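Cytochrome P450 CYP260B1 (Sorangium cellulosum, PDB 5HIW) is a bacterial cytochrome P450, a largely helical heme protein that holds iron protoporphyrin IX in a pocket deep inside its single chain. Local coordinates at residues R98-T103 with A344-R349; S130-V135 with E231-M236. All coordinates share one frame; numbering follows the deposited sequence.

Contact 1 of 2, residues R98-T103 with A344-R349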
ATOM      1  N   ARG A  98      18.828  -3.962  -8.212  1.00 18.27           N
ATOM      2  CA  ARG A  98      19.916  -3.038  -7.827  1.00 20.29           C
ATOM      3  C   ARG A  98      19.726  -2.518  -6.429  1.00 18.67           C
ATOM      4  O   ARG A  98      20.692  -2.493  -5.634  1.00 21.09           O
ATOM      5  CB  ARG A  98      19.963  -1.823  -8.763  1.00 23.04           C
ATOM      6  CG  ARG A  98      21.071  -0.827  -8.358  1.00 29.79           C
ATOM      7  CD  ARG A  98      21.302   0.184  -9.509  1.00 40.45           C
ATOM      8  NE  ARG A  98      21.635  -0.677 -10.656  1.00 53.15           N
ATOM      9  CZ  ARG A  98      21.729  -0.324 -11.939  1.00 59.97           C
ATOM     10  NH1 ARG A  98      21.587   0.957 -12.331  1.00 66.51           N
ATOM     11  NH2 ARG A  98      21.995  -1.292 -12.837  1.00 43.34           N
ATOM     12  N   TYR A  99      18.512  -2.071  -6.181  1.00 19.72           N
ATOM     13  CA  TYR A  99      18.165  -1.491  -4.842  1.00 19.26           C
ATOM     14  C   TYR A  99      17.875  -2.485  -3.767  1.00 18.50           C
ATOM     15  O   TYR A  99      18.109  -2.213  -2.570  1.00 16.95           O
ATOM     16  CB  TYR A  99      17.148  -0.364  -4.990  1.00 21.66           C
ATOM     17  CG  TYR A  99      17.855   0.748  -5.735  1.00 21.50           C
ATOM     18  CD1 TYR A  99      18.922   1.446  -5.135  1.00 26.11           C
ATOM     19  CD2 TYR A  99      17.494   1.077  -7.026  1.00 23.12           C
ATOM     20  CE1 TYR A  99      19.625   2.402  -5.848  1.00 25.91           C
ATOM     21  CE2 TYR A  99      18.196   1.985  -7.750  1.00 24.09           C
ATOM     22  CZ  TYR A  99      19.265   2.665  -7.158  1.00 29.64           C
ATOM     23  OH  TYR A  99      19.955   3.626  -7.882  1.00 35.08           O
ATOM     24  N   GLU A 100      17.522  -3.702  -4.170  1.00 16.17           N
ATOM     25  CA  GLU A 100      17.636  -4.786  -3.228  1.00 15.92           C
ATOM     26  C   GLU A 100      19.001  -4.883  -2.620  1.00 18.61           C
ATOM     27  O   GLU A 100      19.158  -5.020  -1.360  1.00 19.42           O
ATOM     28  CB  GLU A 100      17.197  -6.132  -3.866  1.00 16.75           C
ATOM     29  CG  GLU A 100      17.553  -7.373  -3.037  1.00 17.00           C
ATOM     30  CD  GLU A 100      16.780  -8.659  -3.439  1.00 18.01           C
ATOM     31  OE1 GLU A 100      15.928  -8.614  -4.310  1.00 22.48           O
ATOM     32  OE2 GLU A 100      16.985  -9.713  -2.844  1.00 20.50           O
ATOM     33  N   GLU A 101      20.026  -4.860  -3.467  1.00 17.95           N
ATOM     34  CA  GLU A 101      21.354  -5.080  -2.948  1.00 20.11           C
ATOM     35  C   GLU A 101      21.894  -3.816  -2.279  1.00 19.36           C
ATOM     36  O   GLU A 101      22.539  -3.862  -1.238  1.00 21.36           O
ATOM     37  CB  GLU A 101      22.294  -5.527  -4.085  1.00 20.12           C
ATOM     38  CG  GLU A 101      23.714  -5.818  -3.622  1.00 22.98           C
ATOM     39  CD  GLU A 101      24.639  -4.599  -3.516  1.00 27.65           C
ATOM     40  OE1 GLU A 101      24.383  -3.525  -4.117  1.00 26.77           O
ATOM     41  OE2 GLU A 101      25.665  -4.761  -2.820  1.00 30.85           O
ATOM     42  N   ALA A 102      21.678  -2.694  -2.919  1.00 21.72           N
ATOM     43  CA  ALA A 102      22.309  -1.430  -2.443  1.00 23.98           C
ATOM     44  C   ALA A 102      21.554  -0.792  -1.305  1.00 23.68           C
ATOM     45  O   ALA A 102      22.167  -0.104  -0.482  1.00 22.10           O
ATOM     46  CB  ALA A 102      22.391  -0.447  -3.607  1.00 20.83           C
ATOM     47  N   THR A 103      20.241  -0.989  -1.200  1.00 19.52           N
ATOM     48  CA  THR A 103      19.471  -0.241  -0.200  1.00 20.65           C
ATOM     49  C   THR A 103      18.606  -1.037   0.728  1.00 19.28           C
ATOM     50  O   THR A 103      18.689  -0.878   1.915  1.00 19.75           O
ATOM     51  CB  THR A 103      18.561   0.800  -0.882  1.00 24.63           C
ATOM     52  OG1 THR A 103      19.361   1.833  -1.487  1.00 27.13           O
ATOM     53  CG2 THR A 103      17.645   1.440   0.079  1.00 23.81           C
ATOM     54  N   ALA A 344       7.203  -2.982  -3.447  1.00 15.28           N
ATOM     55  CA  ALA A 344       6.503  -3.534  -2.282  1.00 14.46           C
ATOM     56  C   ALA A 344       6.806  -5.016  -2.102  1.00 14.83           C
ATOM     57  O   ALA A 344       7.138  -5.482  -1.006  1.00 15.26           O
ATOM     58  CB  ALA A 344       5.053  -3.278  -2.452  1.00 16.09           C
ATOM     59  N   ARG A 345       6.675  -5.785  -3.189  1.00 16.11           N
ATOM     60  CA  ARG A 345       6.970  -7.212  -3.108  1.00 15.41           C
ATOM     61  C   ARG A 345       8.392  -7.517  -2.711  1.00 12.52           C
ATOM     62  O   ARG A 345       8.655  -8.406  -1.971  1.00 12.35           O
ATOM     63  CB  ARG A 345       6.651  -7.844  -4.471  1.00 15.15           C
ATOM     64  CG  ARG A 345       5.136  -8.179  -4.627  1.00 17.86           C
ATOM     65  CD  ARG A 345       4.782  -8.510  -6.083  1.00 16.76           C
ATOM     66  NE  ARG A 345       3.409  -9.071  -6.254  1.00 18.77           N
ATOM     67  CZ  ARG A 345       2.573  -8.760  -7.249  1.00 20.85           C
ATOM     68  NH1 ARG A 345       2.846  -7.763  -8.144  1.00 23.61           N
ATOM     69  NH2 ARG A 345       1.387  -9.373  -7.320  1.00 22.22           N
ATOM     70  N   MET A 346       9.352  -6.780  -3.244  1.00 13.91           N
ATOM     71  CA  MET A 346      10.688  -7.006  -2.927  1.00 15.22           C
ATOM     72  C   MET A 346      11.039  -6.652  -1.460  1.00 15.52           C
ATOM     73  O   MET A 346      11.768  -7.348  -0.764  1.00 14.22           O
ATOM     74  CB  MET A 346      11.601  -6.292  -3.903  1.00 14.78           C
ATOM     75  CG  MET A 346      13.067  -6.404  -3.587  1.00 17.31           C
ATOM     76  SD  MET A 346      13.776  -5.086  -2.522  1.00 17.24           S
ATOM     77  CE  MET A 346      13.811  -3.769  -3.659  1.00 16.32           C
ATOM     78  N   GLU A 347      10.529  -5.507  -1.033  1.00 16.83           N
ATOM     79  CA  GLU A 347      10.800  -5.078   0.347  1.00 14.62           C
ATOM     80  C   GLU A 347      10.185  -6.060   1.341  1.00 15.46           C
ATOM     81  O   GLU A 347      10.810  -6.436   2.326  1.00 15.80           O
ATOM     82  CB  GLU A 347      10.239  -3.678   0.513  1.00 17.98           C
ATOM     83  CG  GLU A 347      10.690  -2.998   1.814  1.00 20.73           C
ATOM     84  CD  GLU A 347      10.339  -1.528   1.881  1.00 19.55           C
ATOM     85  OE1 GLU A 347      10.109  -0.822   0.860  1.00 20.81           O
ATOM     86  OE2 GLU A 347      10.389  -1.099   3.056  1.00 22.99           O
ATOM     87  N   ALA A 348       8.990  -6.508   1.091  1.00 14.60           N
ATOM     88  CA  ALA A 348       8.387  -7.549   1.907  1.00 14.76           C
ATOM     89  C   ALA A 348       9.228  -8.803   1.928  1.00 17.48           C
ATOM     90  O   ALA A 348       9.489  -9.388   2.981  1.00 17.19           O
ATOM     91  CB  ALA A 348       6.978  -7.808   1.465  1.00 16.38           C
ATOM     92  N   ARG A 349       9.653  -9.309   0.780  1.00 16.03           N
ATOM     93  CA  ARG A 349      10.489 -10.486   0.758  1.00 16.40           C
ATOM     94  C   ARG A 349      11.820 -10.346   1.499  1.00 16.76           C
ATOM     95  O   ARG A 349      12.210 -11.221   2.319  1.00 18.12           O
ATOM     96  CB  ARG A 349      10.738 -10.894  -0.710  1.00 17.30           C
ATOM     97  CG  ARG A 349      11.749 -12.000  -0.836  1.00 23.93           C
ATOM     98  CD  ARG A 349      12.027 -12.430  -2.270  1.00 21.70           C
ATOM     99  NE  ARG A 349      12.199 -11.351  -3.242  1.00 23.01           N
ATOM    100  CZ  ARG A 349      13.330 -10.706  -3.497  1.00 19.47           C
ATOM    101  NH1 ARG A 349      14.406 -10.996  -2.835  1.00 22.37           N
ATOM    102  NH2 ARG A 349      13.344  -9.770  -4.426  1.00 20.61           N
TER
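In the helical core of the cytochrome P450 fold, Glu100 on helix 93-113, the D helix of the family, meets Met346 and Arg349 on helix 341-358, the L helix that follows the heme-ligand loop. The local axes approach to 10.7 Å and cross at -41°, with the chains running in roughly the same direction. This spacing leaves room for side chains between the helices, and the contact is correspondingly made by a few long groups rather than by touching backbones. Glu100 and Met346 are the closest pair by CA atoms.

The salt bridge is end-on and two-pronged. NH2 of Arg349 donates to OE1 of Glu100 at 2.8 Å, while its NH1 donates to OE2 of Glu100 at 2.9 Å. Both oxygens receive their N-H on the syn side. They lie almost in the guanidinium plane, yet the carboxylate is twisted 38° against it, so the donors come in tilted from the carboxylate plane. Glu100 reaches out as an extended chain, and the bend of Arg349 at chi3 (44°) turns its guanidinium toward it.

Beside this bridge the thioether of Met346, its chain bent at chi2 and chi3, lies against the CB end of Glu100. Its SD is 3.8 Å from CB of Glu100, and its CE comes to 3.7 Å from the backbone N of Glu100. CG of Met346 lies 3.7 Å from OE1 of Glu100. Ile96 and Val104 also touch Met346, whereas Pro262 and Ile265 of helix 261-271 lie against Arg349.

One residue therefore serves two environments: the aliphatic base of Glu100 packs on buried sulfur, and the two N-H...O bonds from one guanidinium limit the rotation of its carboxylate, which probably stabilises the ionised form.

Contact 2 of 2, residues S130-V135 with E231-M236. With HEM (protoporphyrin IX containing Fe), chain B.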
ATOM      1  N   SER A 130       9.565   0.797  10.566  1.00 18.71           N
ATOM      2  CA  SER A 130      11.054   1.000  10.520  1.00 22.32           C
ATOM      3  C   SER A 130      11.625   0.771   9.144  1.00 20.53           C
ATOM      4  O   SER A 130      12.545   1.506   8.646  1.00 20.78           O
ATOM      5  CB  SER A 130      11.760  -0.052  11.378  1.00 25.16           C
ATOM      6  OG  SER A 130      11.468   0.148  12.693  1.00 30.84           O
ATOM      7  N   MET A 131      11.064  -0.218   8.461  1.00 19.79           N
ATOM      8  CA  MET A 131      11.478  -0.535   7.067  1.00 20.53           C
ATOM      9  C   MET A 131      11.337   0.655   6.090  1.00 19.69           C
ATOM     10  O   MET A 131      12.353   1.130   5.541  1.00 19.09           O
ATOM     11  CB  MET A 131      10.765  -1.815   6.538  1.00 20.20           C
ATOM     12  CG  MET A 131      11.323  -3.080   7.097  1.00 20.67           C
ATOM     13  SD  MET A 131      13.048  -3.332   6.597  1.00 21.84           S
ATOM     14  CE  MET A 131      12.809  -3.386   4.811  1.00 21.64           C
ATOM     15  N   PRO A 132      10.130   1.146   5.853  1.00 20.54           N
ATOM     16  CA  PRO A 132      10.011   2.297   4.995  1.00 20.26           C
ATOM     17  C   PRO A 132      10.643   3.597   5.508  1.00 19.10           C
ATOM     18  O   PRO A 132      11.094   4.404   4.703  1.00 18.77           O
ATOM     19  CB  PRO A 132       8.513   2.454   4.800  1.00 21.43           C
ATOM     20  CG  PRO A 132       7.925   1.712   5.912  1.00 20.60           C
ATOM     21  CD  PRO A 132       8.813   0.578   6.169  1.00 21.49           C
ATOM     22  N   MET A 133      10.765   3.781   6.843  1.00 20.66           N
ATOM     23  CA  MET A 133      11.503   4.923   7.333  1.00 20.75           C
ATOM     24  C   MET A 133      12.974   4.895   6.883  1.00 21.73           C
ATOM     25  O   MET A 133      13.453   5.931   6.392  1.00 25.93           O
ATOM     26  CB  MET A 133      11.453   5.017   8.874  1.00 20.31           C
ATOM     27  CG  MET A 133      10.074   5.432   9.349  1.00 24.62           C
ATOM     28  SD  MET A 133      10.031   5.708  11.160  1.00 26.42           S
ATOM     29  CE  MET A 133      10.921   7.244  11.250  1.00 29.05           C
ATOM     30  N   GLY A 134      13.648   3.747   6.996  1.00 20.79           N
ATOM     31  CA  GLY A 134      14.994   3.609   6.489  1.00 20.20           C
ATOM     32  C   GLY A 134      15.104   3.569   4.969  1.00 18.86           C
ATOM     33  O   GLY A 134      15.999   4.199   4.317  1.00 17.53           O
ATOM     34  N   VAL A 135      14.185   2.875   4.340  1.00 17.61           N
ATOM     35  CA  VAL A 135      14.312   2.669   2.874  1.00 15.70           C
ATOM     36  C   VAL A 135      14.083   3.910   2.083  1.00 15.54           C
ATOM     37  O   VAL A 135      14.781   4.171   1.095  1.00 17.09           O
ATOM     38  CB  VAL A 135      13.377   1.498   2.408  1.00 15.81           C
ATOM     39  CG1 VAL A 135      13.166   1.557   0.865  1.00 15.70           C
ATOM     40  CG2 VAL A 135      13.877   0.165   2.886  1.00 17.98           C
ATOM     41  N   GLU A 231       3.415   4.964   3.725  1.00 15.58           N
ATOM     42  CA  GLU A 231       2.465   4.223   4.599  1.00 18.42           C
ATOM     43  C   GLU A 231       1.940   2.866   4.111  1.00 18.22           C
ATOM     44  O   GLU A 231       1.836   1.916   4.899  1.00 17.30           O
ATOM     45  CB  GLU A 231       1.332   5.094   5.057  1.00 23.55           C
ATOM     46  CG  GLU A 231       1.888   6.072   6.114  1.00 28.13           C
ATOM     47  CD  GLU A 231       0.802   6.903   6.825  1.00 38.00           C
ATOM     48  OE1 GLU A 231      -0.348   6.405   6.887  1.00 37.44           O
ATOM     49  OE2 GLU A 231       1.104   8.063   7.310  1.00 47.09           O
ATOM     50  N   THR A 232       1.726   2.753   2.824  1.00 17.40           N
ATOM     51  CA  THR A 232       1.279   1.479   2.224  1.00 18.31           C
ATOM     52  C   THR A 232       2.225   0.385   2.612  1.00 17.07           C
ATOM     53  O   THR A 232       1.800  -0.718   2.974  1.00 15.34           O
ATOM     54  CB  THR A 232       1.140   1.571   0.684  1.00 17.53           C
ATOM     55  OG1 THR A 232       2.384   2.067   0.139  1.00 16.99           O
ATOM     56  CG2 THR A 232      -0.029   2.514   0.235  1.00 19.88           C
ATOM     57  N   THR A 233       3.557   0.619   2.480  1.00 13.87           N
ATOM     58  CA  THR A 233       4.501  -0.380   2.778  1.00 15.14           C
ATOM     59  C   THR A 233       4.344  -0.939   4.190  1.00 16.63           C
ATOM     60  O   THR A 233       4.468  -2.149   4.392  1.00 15.03           O
ATOM     61  CB  THR A 233       5.971   0.173   2.595  1.00 17.82           C
ATOM     62  OG1 THR A 233       6.142   0.595   1.240  1.00 22.85           O
ATOM     63  CG2 THR A 233       6.929  -0.929   2.898  1.00 21.01           C
ATOM     64  N   SER A 234       4.124  -0.047   5.177  1.00 14.32           N
ATOM     65  CA  SER A 234       3.955  -0.486   6.550  1.00 16.27           C
ATOM     66  C   SER A 234       2.726  -1.401   6.758  1.00 13.94           C
ATOM     67  O   SER A 234       2.881  -2.461   7.398  1.00 14.95           O
ATOM     68  CB  SER A 234       3.830   0.749   7.475  1.00 18.21           C
ATOM     69  OG  SER A 234       5.106   1.414   7.536  1.00 26.00           O
ATOM     70  N   TRP A 235       1.659  -1.107   6.064  1.00 14.06           N
ATOM     71  CA  TRP A 235       0.377  -1.913   6.253  1.00 15.06           C
ATOM     72  C   TRP A 235       0.525  -3.242   5.554  1.00 17.32           C
ATOM     73  O   TRP A 235       0.118  -4.303   6.112  1.00 15.91           O
ATOM     74  CB  TRP A 235      -0.835  -1.157   5.922  1.00 17.49           C
ATOM     75  CG  TRP A 235      -1.055  -0.080   6.919  1.00 21.98           C
ATOM     76  CD1 TRP A 235      -0.867   1.290   6.730  1.00 25.73           C
ATOM     77  CD2 TRP A 235      -1.400  -0.254   8.288  1.00 27.46           C
ATOM     78  NE1 TRP A 235      -1.075   1.947   7.912  1.00 25.19           N
ATOM     79  CE2 TRP A 235      -1.444   1.033   8.871  1.00 26.37           C
ATOM     80  CE3 TRP A 235      -1.691  -1.377   9.080  1.00 27.21           C
ATOM     81  CZ2 TRP A 235      -1.689   1.212  10.239  1.00 30.69           C
ATOM     82  CZ3 TRP A 235      -1.994  -1.200  10.425  1.00 29.57           C
ATOM     83  CH2 TRP A 235      -1.961   0.077  11.000  1.00 31.45           C
ATOM     84  N   MET A 236       1.229  -3.265   4.406  1.00 16.45           N
ATOM     85  CA  MET A 236       1.549  -4.578   3.762  1.00 17.10           C
ATOM     86  C   MET A 236       2.448  -5.446   4.585  1.00 17.48           C
ATOM     87  O   MET A 236       2.216  -6.666   4.758  1.00 13.82           O
ATOM     88  CB  MET A 236       2.169  -4.374   2.368  1.00 18.07           C
ATOM     89  CG  MET A 236       2.752  -5.689   1.745  1.00 19.78           C
ATOM     90  SD  MET A 236       2.933  -5.459  -0.050  1.00 21.99           S
ATOM     91  CE  MET A 236       3.362  -7.151  -0.501  1.00 21.07           C
TER
HETATM   92  CHA HEM B 401      -1.382   2.942  -7.361  1.00 15.08           C
HETATM   93  CHB HEM B 401      -1.772  -0.078  -3.571  1.00 15.47           C
HETATM   94  CHC HEM B 401       2.955   0.263  -2.810  1.00 14.32           C
HETATM   95  CHD HEM B 401       3.075   3.927  -5.895  1.00 14.41           C
HETATM   96  C1A HEM B 401      -1.895   2.050  -6.463  1.00 15.35           C
HETATM   97  C2A HEM B 401      -3.242   1.598  -6.410  1.00 15.83           C
HETATM   98  C3A HEM B 401      -3.346   0.717  -5.366  1.00 15.39           C
HETATM   99  C4A HEM B 401      -2.080   0.717  -4.695  1.00 15.23           C
HETATM  100  CMA HEM B 401      -4.630  -0.012  -4.920  1.00 15.82           C
HETATM  101  CAA HEM B 401      -4.333   1.909  -7.429  1.00 17.82           C
HETATM  102  CBA HEM B 401      -4.934   3.295  -7.143  1.00 19.86           C
HETATM  103  CGA HEM B 401      -6.172   3.554  -7.929  1.00 21.04           C
HETATM  104  O1A HEM B 401      -6.457   2.816  -8.929  1.00 19.09           O
HETATM  105  O2A HEM B 401      -7.019   4.369  -7.488  1.00 20.17           O
HETATM  106  C1B HEM B 401      -0.560  -0.210  -3.009  1.00 15.54           C
HETATM  107  C2B HEM B 401      -0.299  -1.158  -1.961  1.00 15.48           C
HETATM  108  C3B HEM B 401       1.065  -1.064  -1.762  1.00 16.04           C
HETATM  109  C4B HEM B 401       1.604  -0.040  -2.661  1.00 14.57           C
HETATM  110  CMB HEM B 401      -1.254  -2.057  -1.155  1.00 18.58           C
HETATM  111  CAB HEM B 401       1.723  -1.831  -0.733  1.00 16.21           C
HETATM  112  CBB HEM B 401       2.888  -1.680  -0.197  1.00 20.82           C
HETATM  113  C1C HEM B 401       3.421   1.309  -3.605  1.00 14.47           C
HETATM  114  C2C HEM B 401       4.804   1.678  -3.643  1.00 13.96           C
HETATM  115  C3C HEM B 401       4.823   2.728  -4.518  1.00 15.63           C
HETATM  116  C4C HEM B 401       3.494   3.012  -4.952  1.00 16.82           C
HETATM  117  CMC HEM B 401       5.835   0.943  -2.820  1.00 13.42           C
HETATM  118  CAC HEM B 401       5.993   3.505  -4.973  1.00 18.30           C
HETATM  119  CBC HEM B 401       7.193   2.948  -5.032  1.00 22.02           C
HETATM  120  C1D HEM B 401       1.839   3.911  -6.530  1.00 16.05           C
HETATM  121  C2D HEM B 401       1.572   4.877  -7.628  1.00 16.38           C
HETATM  122  C3D HEM B 401       0.336   4.618  -8.036  1.00 17.25           C
HETATM  123  C4D HEM B 401      -0.125   3.486  -7.217  1.00 15.92           C
HETATM  124  CMD HEM B 401       2.467   5.996  -8.124  1.00 15.56           C
HETATM  125  CAD HEM B 401      -0.434   5.263  -9.202  1.00 16.95           C
HETATM  126  CBD HEM B 401      -0.204   4.416 -10.439  1.00 18.34           C
HETATM  127  CGD HEM B 401      -0.896   4.981 -11.687  1.00 20.70           C
HETATM  128  O1D HEM B 401      -1.883   5.776 -11.614  1.00 20.18           O
HETATM  129  O2D HEM B 401      -0.501   4.646 -12.854  1.00 21.84           O
HETATM  130  NA  HEM B 401      -1.192   1.461  -5.390  1.00 14.70           N
HETATM  131  NB  HEM B 401       0.604   0.311  -3.461  1.00 15.11           N
HETATM  132  NC  HEM B 401       2.667   2.042  -4.411  1.00 14.26           N
HETATM  133  ND  HEM B 401       0.774   3.104  -6.303  1.00 14.83           N
HETATM  134 FE   HEM B 401       0.701   1.719  -4.943  1.00 15.68          FE
HETATM  135  O   HOH W   1       0.080   3.337  -3.437  1.00 18.48           O
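Helices 130-140 and 232-245 draw close at Pro132 and Thr233, whose CA atoms are 6.5 Å apart. These are the E helix and the later part of the long distal helix of the cytochrome P450 core, the latter passing over the heme. The proline sits in the first turn of its helix, where the lack of an N-H costs no backbone bond, and turns its ring onto the other helix.

The ring of Pro132 and the side chain of Thr233 run antiparallel alongside each other. Chi1 of -60° sets OG1 of Thr233 beside the backbone N and CG2 anti to it, and CG2 lies 4.1 Å from CD of Pro132, an ordinary van der Waals approach. The hydroxyl of Thr233 bonds Ser229 O, at the end of helix 218-229. Ser234 comes closer: its OG is 3.3 Å from CG of Pro132, and the hydroxyl bonds Ala128 O, at the end of helix 123-128, just before helix 130-140. Both hydroxyls are thus bonded to main-chain carbonyls, and the proline ring meets the methyl of Thr233 and the OG of Ser234.

Another side of the 231-236 segment faces the porphyrin. CB of Thr232 is 3.6 Å from ring carbon C3B of the heme, and its OG1 bonds Gly228 O across the break between helices 218-229 and 232-245. Met236 stretches out and brings SD to 3.8 Å from the vinyl carbon CBB. Thr232 O is nearer still to that vinyl carbon, at 3.5 Å, and the heme iron carries water 1 at 2.3 Å.

Both contacts belong to the helical core around the heme, and they meet at Glu347: its OE2 lies 3.5 Å from CG2 of Thr233 and 3.6 Å from CB of Met131, which puts helix 341-358 of contact 1 against both helices of contact 2. Contact 1 is partly buried, with its polar end toward the surface, and relies on a paired carboxylate and guanidinium. Contact 2 lies deeper, with every touching residue buried, and joins its helices by a proline ring against small hydroxyl-bearing residues whose polar atoms bond elsewhere. The centres are about 12 Å apart, and contact 2 is nested along the chain within the loop that contact 1 closes.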